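Local coordinates for protein pseudoalteromonas arctica PAMC 21717 (Pseudoalteromonas arctica, PDB 5YL7) that cleaves peptide bonds as a cold-active serine protease of the subtilase family, with bound calcium ions, at residues A[42-45]-A[50-53]; A[106-111]-A[125-130]. One frame throughout, in Å; residues are numbered along the deposited sequence.

Interaction 1 of 2, residues A[42-45]-A[50-53]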
ATOM      1  N   THR A  42       6.119   5.771   4.891  1.00  4.95           N
ATOM      2  CA  THR A  42       7.041   6.251   5.915  1.00  5.27           C
ATOM      3  C   THR A  42       8.500   5.840   5.673  1.00  5.49           C
ATOM      4  O   THR A  42       9.355   6.193   6.484  1.00  6.17           O
ATOM      5  CB  THR A  42       6.589   5.809   7.336  1.00  5.54           C
ATOM      6  OG1 THR A  42       6.751   4.351   7.406  1.00  6.18           O
ATOM      7  CG2 THR A  42       5.175   6.155   7.630  1.00  6.50           C
ATOM      8  N   GLY A  43       8.749   5.114   4.595  1.00  5.07           N
ATOM      9  CA  GLY A  43      10.002   4.454   4.392  1.00  5.82           C
ATOM     10  C   GLY A  43       9.994   3.028   4.770  1.00  5.23           C
ATOM     11  O   GLY A  43       8.914   2.453   5.008  1.00  6.23           O
ATOM     12  N   TYR A  44      11.145   2.388   4.864  1.00  5.55           N
ATOM     13  CA  TYR A  44      11.227   0.946   5.187  1.00  5.42           C
ATOM     14  C   TYR A  44      12.382   0.660   6.138  1.00  5.70           C
ATOM     15  O   TYR A  44      13.328   1.467   6.202  1.00  5.49           O
ATOM     16  CB  TYR A  44      11.360   0.112   3.927  1.00  6.47           C
ATOM     17  CG  TYR A  44      12.710   0.178   3.295  1.00  6.51           C
ATOM     18  CD1 TYR A  44      13.218   1.300   2.655  1.00  6.59           C
ATOM     19  CD2 TYR A  44      13.621  -0.881   3.380  1.00  6.97           C
ATOM     20  CE1 TYR A  44      14.470   1.357   2.194  1.00  7.10           C
ATOM     21  CE2 TYR A  44      14.882  -0.814   2.903  1.00  6.85           C
ATOM     22  CZ  TYR A  44      15.308   0.292   2.306  1.00  7.86           C
ATOM     23  OH  TYR A  44      16.585   0.405   1.801  1.00 10.17           O
ATOM     24  N   ARG A  45      12.290  -0.487   6.814  1.00  5.94           N
ATOM     25  CA  ARG A  45      13.499  -1.080   7.391  1.00  6.92           C
ATOM     26  C   ARG A  45      13.863  -2.271   6.586  1.00  7.09           C
ATOM     27  O   ARG A  45      12.993  -2.955   5.978  1.00  6.94           O
ATOM     28  CB  ARG A  45      13.277  -1.468   8.842  1.00  7.63           C
ATOM     29  CG  ARG A  45      12.963  -0.349   9.783  1.00  7.40           C
ATOM     30  CD  ARG A  45      13.867   0.826   9.715  1.00  7.42           C
ATOM     31  NE  ARG A  45      15.283   0.457   9.789  1.00  6.84           N
ATOM     32  CZ  ARG A  45      16.275   1.337   9.559  1.00  7.12           C
ATOM     33  NH1 ARG A  45      17.516   0.885   9.521  1.00  7.78           N
ATOM     34  NH2 ARG A  45      16.006   2.579   9.351  1.00  7.70           N
ATOM     35  N   LEU A  50      12.081  -9.063   3.679  1.00  6.19           N
ATOM     36  CA  LEU A  50      11.653  -8.022   2.692  1.00  6.00           C
ATOM     37  C   LEU A  50      12.807  -7.563   1.811  1.00  6.37           C
ATOM     38  O   LEU A  50      12.593  -7.251   0.633  1.00  6.39           O
ATOM     39  CB  LEU A  50      11.085  -6.821   3.507  1.00  7.25           C
ATOM     40  CG  LEU A  50      10.557  -5.660   2.670  1.00  7.79           C
ATOM     41  CD1 LEU A  50       9.432  -6.119   1.727  1.00  9.06           C
ATOM     42  CD2 LEU A  50      10.148  -4.549   3.593  1.00  8.91           C
ATOM     43  N   ASN A  51      13.999  -7.355   2.396  1.00  6.68           N
ATOM     44  CA  ASN A  51      15.021  -6.538   1.725  1.00  7.02           C
ATOM     45  C   ASN A  51      15.443  -7.058   0.375  1.00  7.06           C
ATOM     46  O   ASN A  51      15.774  -6.236  -0.471  1.00  7.49           O
ATOM     47  CB  ASN A  51      16.234  -6.345   2.655  1.00  8.07           C
ATOM     48  CG  ASN A  51      17.034  -5.241   2.249  1.00  9.53           C
ATOM     49  OD1 ASN A  51      18.280  -5.460   1.893  1.00 16.14           O
ATOM     50  ND2 ASN A  51      16.528  -4.090   2.222  1.00  9.68           N
ATOM     51  N   ALA A  52      15.432  -8.329   0.138  1.00  6.86           N
ATOM     52  CA  ALA A  52      15.812  -8.784  -1.192  1.00  7.96           C
ATOM     53  C   ALA A  52      14.951  -8.266  -2.321  1.00  7.81           C
ATOM     54  O   ALA A  52      15.293  -8.283  -3.488  1.00  9.88           O
ATOM     55  CB  ALA A  52      15.853 -10.279  -1.296  1.00  9.18           C
ATOM     56  N   ASN A  53      13.662  -7.860  -1.957  1.00  6.41           N
ATOM     57  CA  ASN A  53      12.743  -7.315  -2.930  1.00  6.34           C
ATOM     58  C   ASN A  53      12.694  -5.833  -2.912  1.00  6.93           C
ATOM     59  O   ASN A  53      11.799  -5.234  -3.595  1.00  7.88           O
ATOM     60  CB  ASN A  53      11.342  -7.916  -2.726  1.00  6.64           C
ATOM     61  CG  ASN A  53      11.224  -9.325  -3.187  1.00  8.96           C
ATOM     62  OD1 ASN A  53      12.166  -9.830  -3.856  1.00 10.62           O
ATOM     63  ND2 ASN A  53      10.139 -10.002  -2.840  1.00  9.54           N
TER
HETATM   64  O   HOH W   1      17.969  -1.771   1.831  1.00 11.71           O
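Two first torsions bring Tyr44 and Asn51 edge to edge. In Tyr44, chi1 of 74° sets CG between the backbone N and the carbonyl carbon, which leaves the CE2 edge of the ring facing the Asn51 amide. In Asn51, CG lies opposite the backbone N (chi1 -161°), and the amide reaches closer to the ring than its CB direction alone would suggest. Ring and amide are nearly coplanar, 13° apart, with Asn51 ND2 3.7 Å from Tyr44 CE2 and close to the ring plane. The amide therefore sits beside the ring rather than over its face.

The polar ends are too far apart to bond directly, Tyr44 OH and Asn51 ND2 being 4.5 Å apart, and one water closes the gap. It accepts a hydrogen bond from Asn51 ND2 at 2.8 Å and lies 2.6 Å from Tyr44 OH, in the plane of the ring, so both flat groups share a common bridge. Arg78 NE adds a weak hydrogen bond to the same hydroxyl. Nearer the backbone, Leu50 brings its CD2 methyl almost head-on to Arg45 O at 4.0 Å, a van der Waals contact. The turn carrying Leu50 and Asn51 is closed by Asn53 N bonding to Leu50 O at 2.9 Å.

Both segments belong to the loop between strands 36-41 and 58-59. Leu50 packs on Ala105 of helix 100-109, and the Tyr44 ring and Asn53 both meet strand 126-131, so the loop lies against a helix and a strand of the central sheet.

Interaction 2 of 2, residues A[106-111]-A[125-130]. With CA (calcium ion), chain C.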
ATOM      1  N   GLY A 106       5.716  -5.057   2.856  1.00  4.59           N
ATOM      2  CA  GLY A 106       5.634  -6.512   2.973  1.00  4.81           C
ATOM      3  C   GLY A 106       4.377  -7.130   2.416  1.00  4.74           C
ATOM      4  O   GLY A 106       4.419  -8.228   1.848  1.00  5.31           O
ATOM      5  N   THR A 107       3.246  -6.388   2.507  1.00  4.26           N
ATOM      6  CA  THR A 107       2.056  -6.906   1.873  1.00  4.58           C
ATOM      7  C   THR A 107       2.234  -6.947   0.379  1.00  5.21           C
ATOM      8  O   THR A 107       1.824  -7.902  -0.302  1.00  5.33           O
ATOM      9  CB  THR A 107       0.787  -6.063   2.255  1.00  4.64           C
ATOM     10  OG1 THR A 107       0.676  -6.137   3.693  1.00  5.08           O
ATOM     11  CG2 THR A 107      -0.411  -6.514   1.567  1.00  4.62           C
ATOM     12  N   VAL A 108       2.867  -5.919  -0.184  1.00  4.57           N
ATOM     13  CA  VAL A 108       3.101  -5.939  -1.640  1.00  4.78           C
ATOM     14  C   VAL A 108       4.069  -7.048  -2.056  1.00  4.91           C
ATOM     15  O   VAL A 108       3.759  -7.801  -3.014  1.00  6.07           O
ATOM     16  CB  VAL A 108       3.656  -4.604  -2.148  1.00  4.65           C
ATOM     17  CG1 VAL A 108       3.966  -4.695  -3.654  1.00  5.81           C
ATOM     18  CG2 VAL A 108       2.656  -3.468  -1.822  1.00  4.53           C
ATOM     19  N   ALA A 109       5.174  -7.205  -1.365  1.00  5.39           N
ATOM     20  CA  ALA A 109       6.269  -8.022  -1.901  1.00  5.20           C
ATOM     21  C   ALA A 109       7.220  -8.562  -0.807  1.00  5.23           C
ATOM     22  O   ALA A 109       8.411  -8.726  -1.084  1.00  6.10           O
ATOM     23  CB  ALA A 109       6.994  -7.267  -2.981  1.00  6.63           C
ATOM     24  N   ALA A 110       6.733  -9.039   0.330  1.00  4.96           N
ATOM     25  CA  ALA A 110       7.576  -9.819   1.226  1.00  5.46           C
ATOM     26  C   ALA A 110       8.136 -10.994   0.426  1.00  6.35           C
ATOM     27  O   ALA A 110       7.520 -11.591  -0.434  1.00  6.07           O
ATOM     28  CB  ALA A 110       6.844 -10.343   2.422  1.00  5.99           C
ATOM     29  N   VAL A 111       9.371 -11.349   0.845  1.00  6.35           N
ATOM     30  CA  VAL A 111      10.071 -12.488   0.239  1.00  7.08           C
ATOM     31  C   VAL A 111       9.350 -13.765   0.587  1.00  5.80           C
ATOM     32  O   VAL A 111       9.077 -14.004   1.761  1.00  6.69           O
ATOM     33  CB  VAL A 111      11.510 -12.500   0.686  1.00  7.52           C
ATOM     34  CG1 VAL A 111      12.194 -13.772   0.048  1.00  9.18           C
ATOM     35  CG2 VAL A 111      12.308 -11.250   0.337  1.00  7.83           C
ATOM     36  N   ALA A 125       7.623  -9.364  -7.622  1.00  6.98           N
ATOM     37  CA  ALA A 125       7.821  -7.969  -7.976  1.00  6.20           C
ATOM     38  C   ALA A 125       8.938  -7.424  -7.141  1.00  7.08           C
ATOM     39  O   ALA A 125       9.434  -8.034  -6.202  1.00  7.67           O
ATOM     40  CB  ALA A 125       6.532  -7.190  -7.785  1.00  6.56           C
ATOM     41  N   LYS A 126       9.288  -6.161  -7.375  1.00  6.70           N
ATOM     42  CA  LYS A 126      10.197  -5.414  -6.557  1.00  7.31           C
ATOM     43  C   LYS A 126       9.564  -4.097  -6.123  1.00  6.19           C
ATOM     44  O   LYS A 126       8.699  -3.540  -6.894  1.00  6.95           O
ATOM     45  CB  LYS A 126      11.483  -5.075  -7.289  1.00  9.62           C
ATOM     46  CG  LYS A 126      12.231  -6.268  -7.742  1.00 12.96           C
ATOM     47  CD  LYS A 126      12.875  -6.989  -6.602  1.00 16.41           C
ATOM     48  CE  LYS A 126      14.166  -7.765  -7.068  1.00 21.43           C
ATOM     49  NZ  LYS A 126      13.788  -8.905  -7.878  1.00 24.36           N
ATOM     50  N   VAL A 127       9.916  -3.633  -4.940  1.00  5.83           N
ATOM     51  CA  VAL A 127       9.368  -2.401  -4.364  1.00  6.07           C
ATOM     52  C   VAL A 127      10.410  -1.301  -4.389  1.00  6.75           C
ATOM     53  O   VAL A 127      11.550  -1.503  -3.929  1.00  6.00           O
ATOM     54  CB  VAL A 127       8.876  -2.614  -2.973  1.00  6.58           C
ATOM     55  CG1 VAL A 127       8.616  -1.304  -2.192  1.00  6.75           C
ATOM     56  CG2 VAL A 127       7.619  -3.448  -2.970  1.00  7.73           C
ATOM     57  N   VAL A 128       9.983  -0.144  -4.894  1.00  5.26           N
ATOM     58  CA  VAL A 128      10.780   1.109  -4.756  1.00  5.82           C
ATOM     59  C   VAL A 128      10.182   1.857  -3.605  1.00  5.28           C
ATOM     60  O   VAL A 128       9.011   2.311  -3.659  1.00  5.38           O
ATOM     61  CB  VAL A 128      10.745   1.948  -6.029  1.00  5.72           C
ATOM     62  CG1 VAL A 128      11.322   3.316  -5.867  1.00  5.90           C
ATOM     63  CG2 VAL A 128      11.436   1.210  -7.143  1.00  6.58           C
ATOM     64  N   PRO A 129      10.882   2.043  -2.517  1.00  5.23           N
ATOM     65  CA  PRO A 129      10.405   2.793  -1.402  1.00  5.42           C
ATOM     66  C   PRO A 129      10.552   4.271  -1.617  1.00  4.60           C
ATOM     67  O   PRO A 129      11.640   4.734  -1.933  1.00  5.37           O
ATOM     68  CB  PRO A 129      11.285   2.327  -0.239  1.00  6.21           C
ATOM     69  CG  PRO A 129      12.595   1.991  -0.912  1.00  6.48           C
ATOM     70  CD  PRO A 129      12.238   1.477  -2.278  1.00  5.84           C
ATOM     71  N   VAL A 130       9.461   5.018  -1.554  1.00  4.96           N
ATOM     72  CA  VAL A 130       9.463   6.472  -1.708  1.00  5.22           C
ATOM     73  C   VAL A 130       8.999   7.032  -0.431  1.00  4.99           C
ATOM     74  O   VAL A 130       7.815   6.928  -0.058  1.00  6.01           O
ATOM     75  CB  VAL A 130       8.630   6.903  -2.928  1.00  5.50           C
ATOM     76  CG1 VAL A 130       8.769   8.407  -3.139  1.00  6.52           C
ATOM     77  CG2 VAL A 130       9.052   6.163  -4.158  1.00  6.05           C
TER
HETATM   78 CA    CA C 801       8.899 -15.061   3.801  1.00  6.54          CA
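Where Ala109 and Val127 meet, no ring or side-chain amide takes part; the flat group concerned is the peptide carbonyl of Ala125. Ala109 CB is 4.1 Å from Ala125 O and stands well out of the peptide plane, so the methyl lies over one face of the carbonyl rather than at its edge.

The rest of the contact is aliphatic and centres on one methyl. Val127 CG2 is 3.9 Å from Ala109 CB and likewise 3.9 Å from Val108 CG1. Since those two carbons are themselves 4.0 Å apart, the three form a nearly equilateral triangle, with the strand methyl seated against two successive residues, Val108 and Ala109, of segment 106-111. Torsions explain which branches touch: Val108 has CG1 opposite its backbone N (chi1 177°), while in Val127 it is CG2, lying opposite the carbonyl carbon, that extends to the helix. All four touching residues are buried. The nearest CA atoms across the two segments are those of Ala109 and Ala125, 6.3 Å apart; both residues carry only a methyl.

Around this patch, Val108 also packs on Val37 and Pro285, and Val127 on Val39, extending the apolar layer to strand 36-41 and helix 280-297. Ala110 N still bonds to Gly106 O at 2.9 Å, after which the chain leads to Val111, whose carbonyl O binds calcium at 2.3 Å. Asp5, Asp49, Asn114, Glu116 and Val118 complete that site.

Helix 100-109 here packs on the seven-stranded parallel sheet, strand order 2-3-1-4-5-6-7, of the subtilisin-like alpha/beta fold; it begins at His100, probably the histidine of the Ser-His-Asp triad.

Interaction 2 belongs to the core and is purely apolar apart from one carbonyl face, whereas interaction 1 is only partly buried and includes a water bridging a phenol and an amide, beside a methyl-to-carbonyl contact. Interaction 1 folds one loop on itself; interaction 2 joins the chain of helix 100-109 to strand 126-131. Their centres are 7 Å apart, and they touch each other. Asn53 links them: its ND2 is 2.8 Å from Ala109 O and its O is 2.8 Å from Val127 N, both probable hydrogen bonds. Tyr44 CD1 packs at 3.6 Å on Pro129 CB. The loop thus lies against both elements that interaction 2 holds together.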